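Side-chain contacts in sulfate transporter 4.1, chloroplastic (Arabidopsis thaliana, PDB 7LHV), which cotransports sulfate and protons across a membrane and may take part in regulating sulfate assimilation: residues A[554-559]-A[567-572]; A[186-191]-A[339-344]. All coordinates share one frame; numbering follows the deposited sequence.

Contact 1. Residues A[554-559]-A[567-572]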
loop_
_atom_site.group_PDB
_atom_site.type_symbol
_atom_site.label_atom_id
_atom_site.label_comp_id
_atom_site.label_asym_id
_atom_site.label_seq_id
_atom_site.Cartn_x
_atom_site.Cartn_y
_atom_site.Cartn_z
ATOM N N VAL A 554 24.764 17.923 -9.325
ATOM C CA VAL A 554 24.682 19.114 -8.482
ATOM C C VAL A 554 26.064 19.499 -7.968
ATOM O O VAL A 554 26.415 20.685 -7.909
ATOM C CB VAL A 554 23.685 18.894 -7.330
ATOM C CG1 VAL A 554 23.517 20.171 -6.532
ATOM C CG2 VAL A 554 22.342 18.453 -7.879
ATOM N N ALA A 555 26.869 18.506 -7.588
ATOM C CA ALA A 555 28.236 18.784 -7.158
ATOM C C ALA A 555 29.059 19.389 -8.289
ATOM O O ALA A 555 29.847 20.315 -8.067
ATOM C CB ALA A 555 28.894 17.506 -6.640
ATOM N N VAL A 556 28.892 18.875 -9.511
ATOM C CA VAL A 556 29.608 19.431 -10.658
ATOM C C VAL A 556 29.179 20.872 -10.914
ATOM O O VAL A 556 30.008 21.736 -11.225
ATOM C CB VAL A 556 29.400 18.544 -11.899
ATOM C CG1 VAL A 556 29.888 19.250 -13.151
ATOM C CG2 VAL A 556 30.119 17.221 -11.725
ATOM N N ASP A 557 27.879 21.147 -10.803
ATOM C CA ASP A 557 27.385 22.509 -10.987
ATOM C C ASP A 557 27.956 23.446 -9.931
ATOM O O ASP A 557 28.329 24.585 -10.233
ATOM C CB ASP A 557 25.858 22.528 -10.947
ATOM C CG ASP A 557 25.237 21.740 -12.080
ATOM O OD1 ASP A 557 25.896 21.581 -13.127
ATOM O OD2 ASP A 557 24.086 21.278 -11.923
ATOM N N LYS A 558 28.027 22.982 -8.680
ATOM C CA LYS A 558 28.636 23.787 -7.626
ATOM C C LYS A 558 30.111 24.039 -7.909
ATOM O O LYS A 558 30.616 25.146 -7.684
ATOM C CB LYS A 558 28.461 23.098 -6.273
ATOM C CG LYS A 558 27.101 23.316 -5.634
ATOM C CD LYS A 558 27.005 22.594 -4.302
ATOM C CE LYS A 558 25.697 22.902 -3.598
ATOM N NZ LYS A 558 25.490 22.035 -2.406
ATOM N N TYR A 559 30.823 23.019 -8.398
ATOM C CA TYR A 559 32.232 23.188 -8.739
ATOM C C TYR A 559 32.414 24.215 -9.850
ATOM O O TYR A 559 33.315 25.058 -9.785
ATOM C CB TYR A 559 32.836 21.846 -9.156
ATOM C CG TYR A 559 33.165 20.925 -8.004
ATOM C CD1 TYR A 559 33.466 21.432 -6.746
ATOM C CD2 TYR A 559 33.171 19.547 -8.173
ATOM C CE1 TYR A 559 33.767 20.592 -5.690
ATOM C CE2 TYR A 559 33.471 18.699 -7.123
ATOM C CZ TYR A 559 33.768 19.227 -5.884
ATOM O OH TYR A 559 34.068 18.386 -4.838
ATOM N N ASP A 567 36.938 20.392 -11.378
ATOM C CA ASP A 567 36.002 19.364 -11.827
ATOM C C ASP A 567 36.549 18.021 -11.365
ATOM O O ASP A 567 37.543 17.539 -11.917
ATOM C CB ASP A 567 35.829 19.401 -13.342
ATOM C CG ASP A 567 34.618 18.617 -13.811
ATOM O OD1 ASP A 567 33.937 18.009 -12.961
ATOM O OD2 ASP A 567 34.347 18.607 -15.029
ATOM N N ARG A 568 35.909 17.423 -10.361
ATOM C CA ARG A 568 36.382 16.177 -9.775
ATOM C C ARG A 568 35.407 15.023 -9.975
ATOM O O ARG A 568 35.489 14.022 -9.260
ATOM C CB ARG A 568 36.677 16.369 -8.287
ATOM C CG ARG A 568 37.878 17.253 -8.002
ATOM C CD ARG A 568 38.134 17.360 -6.509
ATOM N NE ARG A 568 39.308 18.172 -6.212
ATOM C CZ ARG A 568 39.740 18.442 -4.988
ATOM N NH1 ARG A 568 39.113 17.982 -3.917
ATOM N NH2 ARG A 568 40.829 19.191 -4.834
ATOM N N ILE A 569 34.485 15.139 -10.928
ATOM C CA ILE A 569 33.578 14.055 -11.295
ATOM C C ILE A 569 33.627 13.941 -12.814
ATOM O O ILE A 569 32.942 14.689 -13.520
ATOM C CB ILE A 569 32.144 14.288 -10.809
ATOM C CG1 ILE A 569 32.094 14.439 -9.289
ATOM C CG2 ILE A 569 31.254 13.131 -11.228
ATOM C CD1 ILE A 569 32.576 13.226 -8.543
ATOM N N ASN A 570 34.433 13.011 -13.323
ATOM C CA ASN A 570 34.524 12.760 -14.753
ATOM C C ASN A 570 33.882 11.451 -15.174
ATOM O O ASN A 570 33.339 11.374 -16.277
ATOM C CB ASN A 570 35.993 12.749 -15.199
ATOM C CG ASN A 570 36.692 14.063 -14.930
ATOM O OD1 ASN A 570 36.457 15.056 -15.614
ATOM N ND2 ASN A 570 37.567 14.072 -13.932
ATOM N N PHE A 571 33.931 10.425 -14.327
ATOM C CA PHE A 571 33.336 9.129 -14.616
ATOM C C PHE A 571 32.496 8.683 -13.431
ATOM O O PHE A 571 32.883 8.885 -12.278
ATOM C CB PHE A 571 34.404 8.073 -14.917
ATOM C CG PHE A 571 35.458 8.530 -15.884
ATOM C CD1 PHE A 571 35.293 8.340 -17.242
ATOM C CD2 PHE A 571 36.614 9.141 -15.435
ATOM C CE1 PHE A 571 36.260 8.754 -18.134
ATOM C CE2 PHE A 571 37.582 9.558 -16.322
ATOM C CZ PHE A 571 37.405 9.364 -17.673
ATOM N N VAL A 572 31.346 8.081 -13.722
ATOM C CA VAL A 572 30.489 7.482 -12.707
ATOM C C VAL A 572 30.241 6.038 -13.106
ATOM O O VAL A 572 29.710 5.775 -14.189
ATOM C CB VAL A 572 29.158 8.234 -12.549
ATOM C CG1 VAL A 572 28.197 7.421 -11.705
ATOM C CG2 VAL A 572 29.392 9.593 -11.920
#
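The phenol ring of Tyr559 meets Arg568 obliquely: CD2 lies 4.1 Å from the backbone N of Arg568, and CE2 is just as far from the Arg568 CB. The arginine chain, extended from CG to NE, crosses the tyrosine side chain at about a right angle, with the guanidinium plane turned 58° from the ring and reaching beyond it, so that the ring's contacts are with Arg568 N and CB. A tyrosine suits this partly exposed place, being broad enough to reach both the backbone N and the CB of Arg568, and it also touches the aliphatic Val566. Helix 542-560 is the connecting helix of a beta-alpha-beta crossover in the STAS domain, between the parallel, adjacent strands 527-533 and 569-575; here its C-terminal part meets the entry to the second strand. Deeper in, with CG1 of Val556 anti to the backbone N (chi1 168°), CG2 is left beside N, and this methyl reaches the Ile569 CB at 3.7 Å, a branched aliphatic pair fit for the layer between helix and sheet. Val556 CG2 also lies 4.1 Å from the Asp567 OD1, a loose contact with the carboxylate. Asp557, elsewhere on the helix, forms salt bridges with Arg600 and with Arg360 of the second subunit.

Contact 2. Residues A[186-191]-A[339-344]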
loop_
_atom_site.group_PDB
_atom_site.type_symbol
_atom_site.label_atom_id
_atom_site.label_comp_id
_atom_site.label_asym_id
_atom_site.label_seq_id
_atom_site.Cartn_x
_atom_site.Cartn_y
_atom_site.Cartn_z
ATOM N N GLY A 186 -16.534 -17.304 4.165
ATOM C CA GLY A 186 -16.083 -18.534 3.536
ATOM C C GLY A 186 -15.799 -18.366 2.057
ATOM O O GLY A 186 -14.808 -18.889 1.545
ATOM N N ILE A 187 -16.661 -17.632 1.353
ATOM C CA ILE A 187 -16.442 -17.399 -0.073
ATOM C C ILE A 187 -15.169 -16.591 -0.295
ATOM O O ILE A 187 -14.359 -16.912 -1.175
ATOM C CB ILE A 187 -17.671 -16.719 -0.703
ATOM C CG1 ILE A 187 -18.733 -17.764 -1.043
ATOM C CG2 ILE A 187 -17.281 -15.944 -1.944
ATOM C CD1 ILE A 187 -20.067 -17.173 -1.413
ATOM N N LEU A 188 -14.965 -15.536 0.498
ATOM C CA LEU A 188 -13.753 -14.734 0.349
ATOM C C LEU A 188 -12.507 -15.551 0.655
ATOM O O LEU A 188 -11.490 -15.421 -0.033
ATOM C CB LEU A 188 -13.818 -13.502 1.247
ATOM C CG LEU A 188 -14.643 -12.328 0.723
ATOM C CD1 LEU A 188 -14.675 -11.203 1.738
ATOM C CD2 LEU A 188 -14.090 -11.838 -0.598
ATOM N N GLU A 189 -12.560 -16.396 1.688
ATOM C CA GLU A 189 -11.414 -17.233 2.024
ATOM C C GLU A 189 -11.117 -18.237 0.919
ATOM O O GLU A 189 -9.953 -18.464 0.575
ATOM C CB GLU A 189 -11.661 -17.956 3.344
ATOM C CG GLU A 189 -11.716 -17.044 4.549
ATOM C CD GLU A 189 -11.838 -17.814 5.840
ATOM O OE1 GLU A 189 -11.596 -17.231 6.914
ATOM O OE2 GLU A 189 -12.182 -19.010 5.777
ATOM N N CYS A 190 -12.155 -18.855 0.352
ATOM C CA CYS A 190 -11.938 -19.790 -0.747
ATOM C C CYS A 190 -11.348 -19.087 -1.960
ATOM O O CYS A 190 -10.474 -19.637 -2.642
ATOM C CB CYS A 190 -13.246 -20.488 -1.111
ATOM S SG CYS A 190 -13.600 -21.955 -0.127
ATOM N N ILE A 191 -11.813 -17.870 -2.250
ATOM C CA ILE A 191 -11.270 -17.115 -3.378
ATOM C C ILE A 191 -9.805 -16.774 -3.137
ATOM O O ILE A 191 -8.957 -16.940 -4.021
ATOM C CB ILE A 191 -12.113 -15.853 -3.630
ATOM C CG1 ILE A 191 -13.373 -16.205 -4.421
ATOM C CG2 ILE A 191 -11.303 -14.798 -4.358
ATOM C CD1 ILE A 191 -14.374 -15.081 -4.496
ATOM N N LEU A 339 -12.529 -8.038 6.610
ATOM C CA LEU A 339 -11.761 -7.868 7.839
ATOM C C LEU A 339 -11.587 -9.194 8.563
ATOM O O LEU A 339 -10.459 -9.604 8.871
ATOM C CB LEU A 339 -12.449 -6.846 8.742
ATOM C CG LEU A 339 -11.895 -6.651 10.149
ATOM C CD1 LEU A 339 -10.425 -6.283 10.107
ATOM C CD2 LEU A 339 -12.692 -5.584 10.871
ATOM N N ILE A 340 -12.691 -9.900 8.808
ATOM C CA ILE A 340 -12.611 -11.220 9.425
ATOM C C ILE A 340 -11.703 -12.125 8.611
ATOM O O ILE A 340 -10.828 -12.808 9.161
ATOM C CB ILE A 340 -14.019 -11.824 9.585
ATOM C CG1 ILE A 340 -14.779 -11.121 10.709
ATOM C CG2 ILE A 340 -13.931 -13.313 9.850
ATOM C CD1 ILE A 340 -16.244 -11.464 10.751
ATOM N N THR A 341 -11.861 -12.114 7.284
ATOM C CA THR A 341 -10.998 -12.927 6.438
ATOM C C THR A 341 -9.538 -12.563 6.651
ATOM O O THR A 341 -8.682 -13.448 6.766
ATOM C CB THR A 341 -11.380 -12.757 4.969
ATOM O OG1 THR A 341 -12.735 -13.181 4.777
ATOM C CG2 THR A 341 -10.466 -13.584 4.085
ATOM N N GLY A 342 -9.242 -11.266 6.754
ATOM C CA GLY A 342 -7.876 -10.858 7.024
ATOM C C GLY A 342 -7.343 -11.481 8.296
ATOM O O GLY A 342 -6.209 -11.966 8.334
ATOM N N VAL A 343 -8.177 -11.529 9.338
ATOM C CA VAL A 343 -7.782 -12.185 10.580
ATOM C C VAL A 343 -7.373 -13.624 10.301
ATOM O O VAL A 343 -6.303 -14.078 10.727
ATOM C CB VAL A 343 -8.923 -12.110 11.608
ATOM C CG1 VAL A 343 -8.666 -13.065 12.755
ATOM C CG2 VAL A 343 -9.081 -10.689 12.117
ATOM N N ALA A 344 -8.191 -14.346 9.533
ATOM C CA ALA A 344 -7.865 -15.729 9.217
ATOM C C ALA A 344 -6.554 -15.832 8.457
ATOM O O ALA A 344 -5.821 -16.812 8.617
ATOM C CB ALA A 344 -8.992 -16.368 8.413
#
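Glu189 and Thr341 run alongside each other in opposite senses where two transmembrane helices, 173-194 and 330-358, pack in the membrane domain of this SLC26/SulP transporter. The axes of the two short segments pass 9.5 Å apart at a crossing angle of -49°, and the gap is filled by few side chains. Glu189 holds CG beside its backbone N and is extended beyond it, a shape that carries the carboxylate away from its own helix toward the turn of Ala344. On the way its CG packs against the Thr341 CG2 at 3.7 Å, while CD comes to 4.1 Å from the Ala344 CB. Alanine presents only a small methyl to the acid's end. The buried carboxylate has a polar partner in Asn376 of helix 365-381, which is hydrogen-bonded to OE2; a third helix is thereby tied to the pair. Replacing Glu189 by an alanine is likely to leave Asn376 without this acceptor and to open a gap beside the Thr341 methyl. Thr341 suits a buried helix-helix interface because its hydroxyl is satisfied within its own helix: with chi1 at -61°, OG1 stands beside the backbone N and hydrogen-bonds to the carbonyl oxygen of Ser337, one turn earlier, while CG2 is left for packing. Elsewhere on the same helix, Leu339 and Gly342 touch a bound sphingosine phosphate. Leu188 crosses Thr341 at about a right angle, its CB 3.7 Å from the Thr341 OG1.

Overall arrangement
The two contacts follow one another along the chain and belong to different domains. Contact 2, which comes first in sequence, joins helices 173-194 and 330-358 in the membrane-embedded transporter domain, near the centre of the chain. Contact 1 lies far out in the C-terminal STAS domain, where helix 542-560 packs on the mixed sheet through strand 569-575. Their centres are 55 Å apart and their nearest atoms about 44 Å, so neither touches the other and they share no helix or strand. Through the dimer, helix 542-560 of one subunit lies close to the end of helix 330-358 of the other, so the STAS domain of one subunit touches the membrane domain of its partner.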